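Side-chain contacts in glycosyl hydrolases family 31 family protein (Aspergillus niger, PDB 6DRU), which releases alpha-xylose from the non-reducing terminal glucose of xyloglucan oligosaccharides, as a glycoside hydrolase of family 31: residues T109-E114 / I220-P225; D27-R32 / L97-V102; P179-M182 / G186-F189. One frame throughout, in Å; residues are numbered along the deposited sequence.

All three contacts are buried and lie away from the xylose pocket, among the beta strands of the N-terminal part of the chain. Contacts 1 and 2 join the same two sheets: strands 98-102 and 108-113 of a four-stranded sheet pack on the neighbouring strands 28-35 and 216-222 of a larger one, through aliphatic and aromatic groups with no hydrogen bond across. Contact 3 lies within that larger sheet, where backbone hydrogen bonds tie 179-182 to 186-189; strand 187-191 then pairs with strand 216-222 of contact 1. Contact 1 also reaches outward, since the far side of strand 108-113 carries mannose units of a glycan.

Contact 1 (T109-E114 / I220-P225); sequences TLLTNE and IVAAQP. With MAN (alpha-D-mannopyranose), chain I; MAN (alpha-D-mannopyranose), chain B.
L111 and A222 meet where strand 108-113 passes over strand 216-222, the leucine methyl CD1 lying 3.5 Å from A222 CB. The leucine has CG beside its backbone N and anti to the carbonyl carbon (chi1 -54°), which carries the branched end across to the facing strand. The next residue joins in as well: T112 CG2 lies 3.8 Å from I220 CD1. I220 is extended, so its terminal methyl meets the threonine at a slant while its CG2 stays near its own backbone. T112 OG1 takes no part in this apolar contact and hydrogen-bonds to the carbonyl oxygen of S142. That successive residues both serve the interface is consistent with a classic beta bulge, in which L111 and T112 stand opposite F99 on the adjoining strand. Y187 touches both L111 and I220, closing the packing from the side of strand 187-191.

On the other side of strand 108-113 lies sugar. N113 ND2 donates to O3 of the chain I mannose at 3.1 Å (147° at the hydrogen) and makes a weaker, longer bond to O2 of the same unit. L110 CD2 lies against that mannose too. O4 of the chain B mannose lies near both N113 OD1 and the carbonyl oxygen of E114; N113 OD1 also hydrogen-bonds S142 OG. The mannoses belong to a glycan attached to the protein, so this is no substrate site. Strand 108-113 is the edge strand of its four-stranded sheet within the chain, and its packing on the larger sheet is that of a beta sandwich, as in the N-terminal region of family 31 enzymes.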
loop_
_atom_site.group_PDB
_atom_site.type_symbol
_atom_site.label_atom_id
_atom_site.label_comp_id
_atom_site.label_asym_id
_atom_site.label_seq_id
_atom_site.Cartn_x
_atom_site.Cartn_y
_atom_site.Cartn_z
ATOM N N THR A 109 2.892 21.986 38.352
ATOM C CA THR A 109 1.700 21.272 37.915
ATOM C C THR A 109 2.007 20.540 36.619
ATOM O O THR A 109 2.527 21.142 35.673
ATOM C CB THR A 109 0.524 22.237 37.713
ATOM O OG1 THR A 109 0.044 22.684 38.987
ATOM C CG2 THR A 109 -0.610 21.563 36.953
ATOM N N LEU A 110 1.686 19.249 36.573
ATOM C CA LEU A 110 1.905 18.462 35.366
ATOM C C LEU A 110 0.876 18.852 34.312
ATOM O O LEU A 110 -0.324 18.610 34.486
ATOM C CB LEU A 110 1.825 16.971 35.672
ATOM C CG LEU A 110 1.852 16.088 34.422
ATOM C CD1 LEU A 110 3.225 16.125 33.770
ATOM C CD2 LEU A 110 1.455 14.664 34.745
ATOM N N LEU A 111 1.342 19.457 33.218
ATOM C CA LEU A 111 0.453 19.771 32.104
ATOM C C LEU A 111 0.049 18.505 31.357
ATOM O O LEU A 111 -1.142 18.203 31.217
ATOM C CB LEU A 111 1.133 20.768 31.164
ATOM C CG LEU A 111 1.653 22.040 31.832
ATOM C CD1 LEU A 111 2.486 22.834 30.854
ATOM C CD2 LEU A 111 0.504 22.882 32.360
ATOM N N THR A 112 1.034 17.754 30.871
ATOM C CA THR A 112 0.817 16.468 30.218
ATOM C C THR A 112 2.170 15.803 30.024
ATOM O O THR A 112 3.209 16.469 29.988
ATOM C CB THR A 112 0.105 16.615 28.867
ATOM O OG1 THR A 112 -0.047 15.322 28.265
ATOM C CG2 THR A 112 0.906 17.514 27.935
ATOM N N ASN A 113 2.143 14.479 29.904
ATOM C CA ASN A 113 3.313 13.701 29.530
ATOM C C ASN A 113 2.917 12.712 28.445
ATOM O O ASN A 113 1.745 12.594 28.079
ATOM C CB ASN A 113 3.933 12.984 30.743
ATOM C CG ASN A 113 2.924 12.173 31.536
ATOM O OD1 ASN A 113 1.866 11.803 31.032
ATOM N ND2 ASN A 113 3.254 11.895 32.791
ATOM N N GLU A 114 3.911 12.004 27.913
ATOM C CA GLU A 114 3.635 10.989 26.908
ATOM C C GLU A 114 2.919 9.811 27.553
ATOM O O GLU A 114 3.382 9.266 28.561
ATOM C CB GLU A 114 4.927 10.531 26.233
ATOM C CG GLU A 114 5.762 11.670 25.660
ATOM C CD GLU A 114 6.913 11.184 24.797
ATOM O OE1 GLU A 114 7.654 10.281 25.242
ATOM O OE2 GLU A 114 7.078 11.712 23.674
ATOM N N ILE A 220 4.096 23.028 22.601
ATOM C CA ILE A 220 3.299 23.131 23.819
ATOM C C ILE A 220 3.730 24.385 24.568
ATOM O O ILE A 220 4.930 24.633 24.738
ATOM C CB ILE A 220 3.430 21.873 24.699
ATOM C CG1 ILE A 220 2.581 22.007 25.965
ATOM C CG2 ILE A 220 4.886 21.588 25.046
ATOM C CD1 ILE A 220 2.505 20.737 26.782
ATOM N N VAL A 221 2.753 25.179 25.000
ATOM C CA VAL A 221 3.003 26.428 25.709
ATOM C C VAL A 221 2.141 26.453 26.962
ATOM O O VAL A 221 0.968 26.066 26.928
ATOM C CB VAL A 221 2.724 27.655 24.813
ATOM C CG1 VAL A 221 1.313 27.600 24.244
ATOM C CG2 VAL A 221 2.947 28.943 25.588
ATOM N N ALA A 222 2.726 26.896 28.072
ATOM C CA ALA A 222 2.060 26.914 29.366
ATOM C C ALA A 222 1.677 28.331 29.778
ATOM O O ALA A 222 2.332 29.307 29.404
ATOM C CB ALA A 222 2.951 26.298 30.448
ATOM N N ALA A 223 0.604 28.428 30.562
ATOM C CA ALA A 223 0.180 29.691 31.148
ATOM C C ALA A 223 -0.466 29.411 32.496
ATOM O O ALA A 223 -0.951 28.306 32.756
ATOM C CB ALA A 223 -0.790 30.448 30.234
ATOM N N GLN A 224 -0.472 30.427 33.354
ATOM C CA GLN A 224 -1.068 30.272 34.674
ATOM C C GLN A 224 -2.571 30.031 34.546
ATOM O O GLN A 224 -3.212 30.583 33.647
ATOM C CB GLN A 224 -0.799 31.504 35.535
ATOM C CG GLN A 224 0.676 31.753 35.813
ATOM C CD GLN A 224 1.326 30.605 36.562
ATOM O OE1 GLN A 224 0.680 29.923 37.356
ATOM N NE2 GLN A 224 2.611 30.388 36.310
ATOM N N PRO A 225 -3.158 29.211 35.421
ATOM C CA PRO A 225 -4.553 28.798 35.226
ATOM C C PRO A 225 -5.512 29.978 35.273
ATOM O O PRO A 225 -5.281 30.974 35.964
ATOM C CB PRO A 225 -4.802 27.823 36.382
ATOM C CG PRO A 225 -3.758 28.144 37.391
ATOM C CD PRO A 225 -2.561 28.600 36.621
HETATM C C1 MAN I . 0.503 11.770 37.231
HETATM C C2 MAN I . 0.732 10.888 36.020
HETATM C C3 MAN I . 2.126 10.297 36.051
HETATM C C4 MAN I . 3.147 11.375 36.330
HETATM C C5 MAN I . 2.732 12.123 37.577
HETATM C C6 MAN I . 3.774 13.163 37.935
HETATM O O2 MAN I . 0.561 11.629 34.835
HETATM O O3 MAN I . 2.400 9.701 34.806
HETATM O O4 MAN I . 4.409 10.786 36.525
HETATM O O5 MAN I . 1.501 12.757 37.334
HETATM O O6 MAN I . 3.520 13.654 39.233
HETATM C C1 MAN B . 2.236 8.278 34.846
HETATM C C2 MAN B . 3.291 7.702 33.929
HETATM C C3 MAN B . 3.041 8.180 32.513
HETATM C C4 MAN B . 1.602 7.930 32.120
HETATM C C5 MAN B . 0.673 8.455 33.192
HETATM C C6 MAN B . -0.756 8.137 32.810
HETATM O O2 MAN B . 3.236 6.295 33.973
HETATM O O3 MAN B . 3.889 7.491 31.627
HETATM O O4 MAN B . 1.331 8.591 30.908
HETATM O O5 MAN B . 0.968 7.841 34.424
HETATM O O6 MAN B . -1.057 6.817 33.206
#

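Contact 2 (D27-R32 / L97-V102); sequences DGFRVR and LSFYRV
F29 brings its ring carbon CD2 to the edge of the F99 ring, in the plane of that ring and 4.0 Å from F99 CE1; F29 CB lies 3.9 Å from the same CE1. The two side chains meet at a slant. V31 also comes to the ring edge, near the ring plane, with CG2 4.0 Å from F99 CZ, so that F29 and V31 take up adjacent carbons of one aromatic rim. The valine divides its branches. Its CG1, anti to the backbone N (chi1 175°), reaches 3.9 Å from L97 CD1, tip to tip, while CG2 serves both F99 and L97.

R30 points away from this apolar layer, and R32 lies beside it. Each guanidinium has part of the other above one face, displaced from its centre. R30 NH2 forms a salt bridge with D217, whose carboxylate probably eases the nearness of the two positive charges, and R32 NH2 is held by Q22 and the carbonyl oxygen of G61.

Strand 28-35 runs between strands 17-23 and 216-222, which extend the apolar surface: I19 and I21 touch V31, Y218 touches V31 and L97, and I220 touches F99. Strand 98-102 lies between strands 81-85 and 108-113 in the facing sheet, while D27 reaches helix 228-239 through a salt bridge to R234.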
loop_
_atom_site.group_PDB
_atom_site.type_symbol
_atom_site.label_atom_id
_atom_site.label_comp_id
_atom_site.label_asym_id
_atom_site.label_seq_id
_atom_site.Cartn_x
_atom_site.Cartn_y
_atom_site.Cartn_z
ATOM N N ASP A 27 7.593 30.599 27.440
ATOM C CA ASP A 27 6.950 29.486 28.143
ATOM C C ASP A 27 6.527 28.373 27.185
ATOM O O ASP A 27 5.466 27.769 27.345
ATOM C CB ASP A 27 5.744 29.974 28.951
ATOM C CG ASP A 27 5.971 31.332 29.586
ATOM O OD1 ASP A 27 6.836 31.441 30.481
ATOM O OD2 ASP A 27 5.273 32.294 29.193
ATOM N N GLY A 28 7.362 28.083 26.196
ATOM C CA GLY A 28 7.014 27.101 25.188
ATOM C C GLY A 28 8.171 26.188 24.847
ATOM O O GLY A 28 9.342 26.564 24.943
ATOM N N PHE A 29 7.823 24.965 24.449
ATOM C CA PHE A 29 8.768 23.994 23.917
ATOM C C PHE A 29 8.281 23.511 22.560
ATOM O O PHE A 29 7.075 23.357 22.343
ATOM C CB PHE A 29 8.947 22.799 24.860
ATOM C CG PHE A 29 9.919 23.049 25.976
ATOM C CD1 PHE A 29 11.239 23.363 25.704
ATOM C CD2 PHE A 29 9.513 22.964 27.298
ATOM C CE1 PHE A 29 12.139 23.593 26.729
ATOM C CE2 PHE A 29 10.408 23.191 28.327
ATOM C CZ PHE A 29 11.723 23.506 28.042
ATOM N N ARG A 30 9.220 23.284 21.646
ATOM C CA ARG A 30 8.928 22.707 20.341
ATOM C C ARG A 30 9.576 21.334 20.249
ATOM O O ARG A 30 10.776 21.191 20.505
ATOM C CB ARG A 30 9.432 23.606 19.210
ATOM C CG ARG A 30 9.090 23.076 17.830
ATOM C CD ARG A 30 9.722 23.910 16.732
ATOM N NE ARG A 30 9.164 23.575 15.427
ATOM C CZ ARG A 30 9.643 24.024 14.272
ATOM N NH1 ARG A 30 10.699 24.826 14.256
ATOM N NH2 ARG A 30 9.068 23.666 13.131
ATOM N N VAL A 31 8.784 20.328 19.885
ATOM C CA VAL A 31 9.238 18.944 19.826
ATOM C C VAL A 31 9.104 18.446 18.395
ATOM O O VAL A 31 8.047 18.600 17.774
ATOM C CB VAL A 31 8.446 18.046 20.794
ATOM C CG1 VAL A 31 8.861 16.593 20.631
ATOM C CG2 VAL A 31 8.658 18.499 22.224
ATOM N N ARG A 32 10.179 17.857 17.875
ATOM C CA ARG A 32 10.187 17.236 16.558
ATOM C C ARG A 32 10.823 15.858 16.657
ATOM O O ARG A 32 11.830 15.679 17.349
ATOM C CB ARG A 32 10.933 18.104 15.534
ATOM C CG ARG A 32 10.078 19.225 14.966
ATOM C CD ARG A 32 10.847 20.105 13.997
ATOM N NE ARG A 32 11.839 20.932 14.676
ATOM C CZ ARG A 32 12.548 21.886 14.081
ATOM N NH1 ARG A 32 12.374 22.140 12.791
ATOM N NH2 ARG A 32 13.430 22.590 14.778
ATOM N N LEU A 97 8.905 12.045 27.467
ATOM C CA LEU A 97 8.751 13.472 27.706
ATOM C C LEU A 97 7.623 13.740 28.696
ATOM O O LEU A 97 6.598 13.051 28.690
ATOM C CB LEU A 97 8.482 14.216 26.396
ATOM C CG LEU A 97 9.451 13.954 25.241
ATOM C CD1 LEU A 97 9.150 14.876 24.070
ATOM C CD2 LEU A 97 10.893 14.117 25.696
ATOM N N SER A 98 7.822 14.751 29.542
ATOM C CA SER A 98 6.807 15.216 30.477
ATOM C C SER A 98 6.966 16.720 30.645
ATOM O O SER A 98 8.091 17.229 30.668
ATOM C CB SER A 98 6.917 14.510 31.833
ATOM O OG SER A 98 8.167 14.764 32.446
ATOM N N PHE A 99 5.843 17.424 30.764
ATOM C CA PHE A 99 5.826 18.881 30.790
ATOM C C PHE A 99 5.122 19.382 32.043
ATOM O O PHE A 99 3.996 18.967 32.339
ATOM C CB PHE A 99 5.142 19.438 29.538
ATOM C CG PHE A 99 5.856 19.102 28.263
ATOM C CD1 PHE A 99 6.907 19.887 27.814
ATOM C CD2 PHE A 99 5.487 17.996 27.518
ATOM C CE1 PHE A 99 7.571 19.579 26.641
ATOM C CE2 PHE A 99 6.147 17.680 26.346
ATOM C CZ PHE A 99 7.190 18.474 25.906
ATOM N N TYR A 100 5.786 20.280 32.768
ATOM C CA TYR A 100 5.246 20.891 33.971
ATOM C C TYR A 100 5.192 22.404 33.811
ATOM O O TYR A 100 5.921 22.992 33.008
ATOM C CB TYR A 100 6.089 20.542 35.206
ATOM C CG TYR A 100 6.187 19.066 35.511
ATOM C CD1 TYR A 100 7.093 18.255 34.839
ATOM C CD2 TYR A 100 5.384 18.485 36.486
ATOM C CE1 TYR A 100 7.189 16.905 35.121
ATOM C CE2 TYR A 100 5.474 17.137 36.776
ATOM C CZ TYR A 100 6.378 16.351 36.090
ATOM O OH TYR A 100 6.470 15.008 36.375
ATOM N N ARG A 101 4.315 23.033 34.589
ATOM C CA ARG A 101 4.274 24.482 34.719
ATOM C C ARG A 101 4.678 24.882 36.132
ATOM O O ARG A 101 4.227 24.279 37.110
ATOM C CB ARG A 101 2.883 25.042 34.406
ATOM C CG ARG A 101 2.647 26.421 35.015
ATOM C CD ARG A 101 1.424 27.114 34.446
ATOM N NE ARG A 101 0.235 26.269 34.481
ATOM C CZ ARG A 101 -0.412 25.936 35.590
ATOM N NH1 ARG A 101 0.020 26.370 36.765
ATOM N NH2 ARG A 101 -1.488 25.162 35.528
ATOM N N VAL A 102 5.521 25.904 36.233
ATOM C CA VAL A 102 5.912 26.465 37.520
ATOM C C VAL A 102 4.872 27.513 37.895
ATOM O O VAL A 102 4.773 28.561 37.251
ATOM C CB VAL A 102 7.320 27.068 37.470
ATOM C CG1 VAL A 102 7.596 27.872 38.730
ATOM C CG2 VAL A 102 8.354 25.976 37.293
#

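Contact 3 (P179-M182 / G186-F189); sequences PVFM and GYAF
The carbonyl oxygen F181 O accepts the backbone hydrogen bond from F189 N at 3.0 Å and a CA-H...O contact from A188 CA at 3.3 Å. This is one half of the hydrogen-bonded pair in an antiparallel beta hairpin formed by strands 176-183 and 187-191. The return bond, F181 N to F189 O, is 3.2 Å long.

The two phenylalanines of the pair share a face of the sheet. Their rings are near parallel, planes at 28°, but offset with little overlap; instead F181 CE2 and CZ rest on F189 CB, at 3.4 and 3.5 Å. Beyond them F189 meets the rings of F208 and F141, while F201 packs edge-to-face with F181, and these three join the hairpin to the adjacent five-stranded sheet. Y218, whose ring also meets F189, is a neighbour within the hairpin's own larger sheet. Y187 adds its ring beside F181, with its hydroxyl bonded to E147.

M182 and A188 point from the other face toward helix 228-239, and there M182 CG passes A188 CB at 4.3 Å.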
loop_
_atom_site.group_PDB
_atom_site.type_symbol
_atom_site.label_atom_id
_atom_site.label_comp_id
_atom_site.label_asym_id
_atom_site.label_seq_id
_atom_site.Cartn_x
_atom_site.Cartn_y
_atom_site.Cartn_z
ATOM N N PRO A 179 -5.863 21.391 14.567
ATOM C CA PRO A 179 -5.318 20.889 15.841
ATOM C C PRO A 179 -4.596 21.971 16.643
ATOM O O PRO A 179 -3.385 21.916 16.877
ATOM C CB PRO A 179 -4.379 19.771 15.372
ATOM C CG PRO A 179 -3.885 20.248 14.050
ATOM C CD PRO A 179 -5.034 20.995 13.415
ATOM N N VAL A 180 -5.356 22.974 17.077
ATOM C CA VAL A 180 -4.884 24.005 17.995
ATOM C C VAL A 180 -5.931 24.116 19.094
ATOM O O VAL A 180 -7.070 24.517 18.829
ATOM C CB VAL A 180 -4.676 25.359 17.301
ATOM C CG1 VAL A 180 -4.370 26.439 18.327
ATOM C CG2 VAL A 180 -3.563 25.266 16.272
ATOM N N PHE A 181 -5.559 23.756 20.321
ATOM C CA PHE A 181 -6.522 23.749 21.411
ATOM C C PHE A 181 -5.892 24.286 22.687
ATOM O O PHE A 181 -4.673 24.233 22.871
ATOM C CB PHE A 181 -7.088 22.341 21.660
ATOM C CG PHE A 181 -6.117 21.388 22.308
ATOM C CD1 PHE A 181 -6.081 21.243 23.688
ATOM C CD2 PHE A 181 -5.268 20.612 21.539
ATOM C CE1 PHE A 181 -5.200 20.359 24.286
ATOM C CE2 PHE A 181 -4.390 19.724 22.131
ATOM C CZ PHE A 181 -4.354 19.599 23.508
ATOM N N MET A 182 -6.746 24.811 23.563
ATOM C CA MET A 182 -6.372 25.206 24.913
ATOM C C MET A 182 -6.987 24.233 25.909
ATOM O O MET A 182 -8.102 23.744 25.706
ATOM C CB MET A 182 -6.845 26.625 25.239
ATOM C CG MET A 182 -6.286 27.715 24.349
ATOM S SD MET A 182 -6.851 29.343 24.887
ATOM C CE MET A 182 -8.626 29.100 24.915
ATOM N N GLY A 186 -4.105 24.961 31.919
ATOM C CA GLY A 186 -3.184 26.063 31.747
ATOM C C GLY A 186 -2.112 25.805 30.710
ATOM O O GLY A 186 -0.938 26.113 30.935
ATOM N N TYR A 187 -2.496 25.241 29.567
ATOM C CA TYR A 187 -1.541 25.065 28.486
ATOM C C TYR A 187 -2.281 24.977 27.161
ATOM O O TYR A 187 -3.454 24.604 27.111
ATOM C CB TYR A 187 -0.663 23.822 28.692
ATOM C CG TYR A 187 -1.369 22.500 28.490
ATOM C CD1 TYR A 187 -2.070 21.900 29.528
ATOM C CD2 TYR A 187 -1.318 21.841 27.265
ATOM C CE1 TYR A 187 -2.708 20.686 29.353
ATOM C CE2 TYR A 187 -1.957 20.628 27.080
ATOM C CZ TYR A 187 -2.650 20.056 28.128
ATOM O OH TYR A 187 -3.288 18.850 27.955
ATOM N N ALA A 188 -1.574 25.333 26.093
ATOM C CA ALA A 188 -2.072 25.210 24.734
ATOM C C ALA A 188 -1.146 24.290 23.949
ATOM O O ALA A 188 0.015 24.086 24.314
ATOM C CB ALA A 188 -2.181 26.577 24.048
ATOM N N PHE A 189 -1.673 23.741 22.856
ATOM C CA PHE A 189 -0.984 22.708 22.095
ATOM C C PHE A 189 -1.260 22.911 20.614
ATOM O O PHE A 189 -2.406 23.147 20.221
ATOM C CB PHE A 189 -1.444 21.316 22.551
ATOM C CG PHE A 189 -0.656 20.175 21.964
ATOM C CD1 PHE A 189 -0.977 19.657 20.720
ATOM C CD2 PHE A 189 0.388 19.602 22.672
ATOM C CE1 PHE A 189 -0.262 18.602 20.184
ATOM C CE2 PHE A 189 1.106 18.545 22.142
ATOM C CZ PHE A 189 0.781 18.045 20.897
#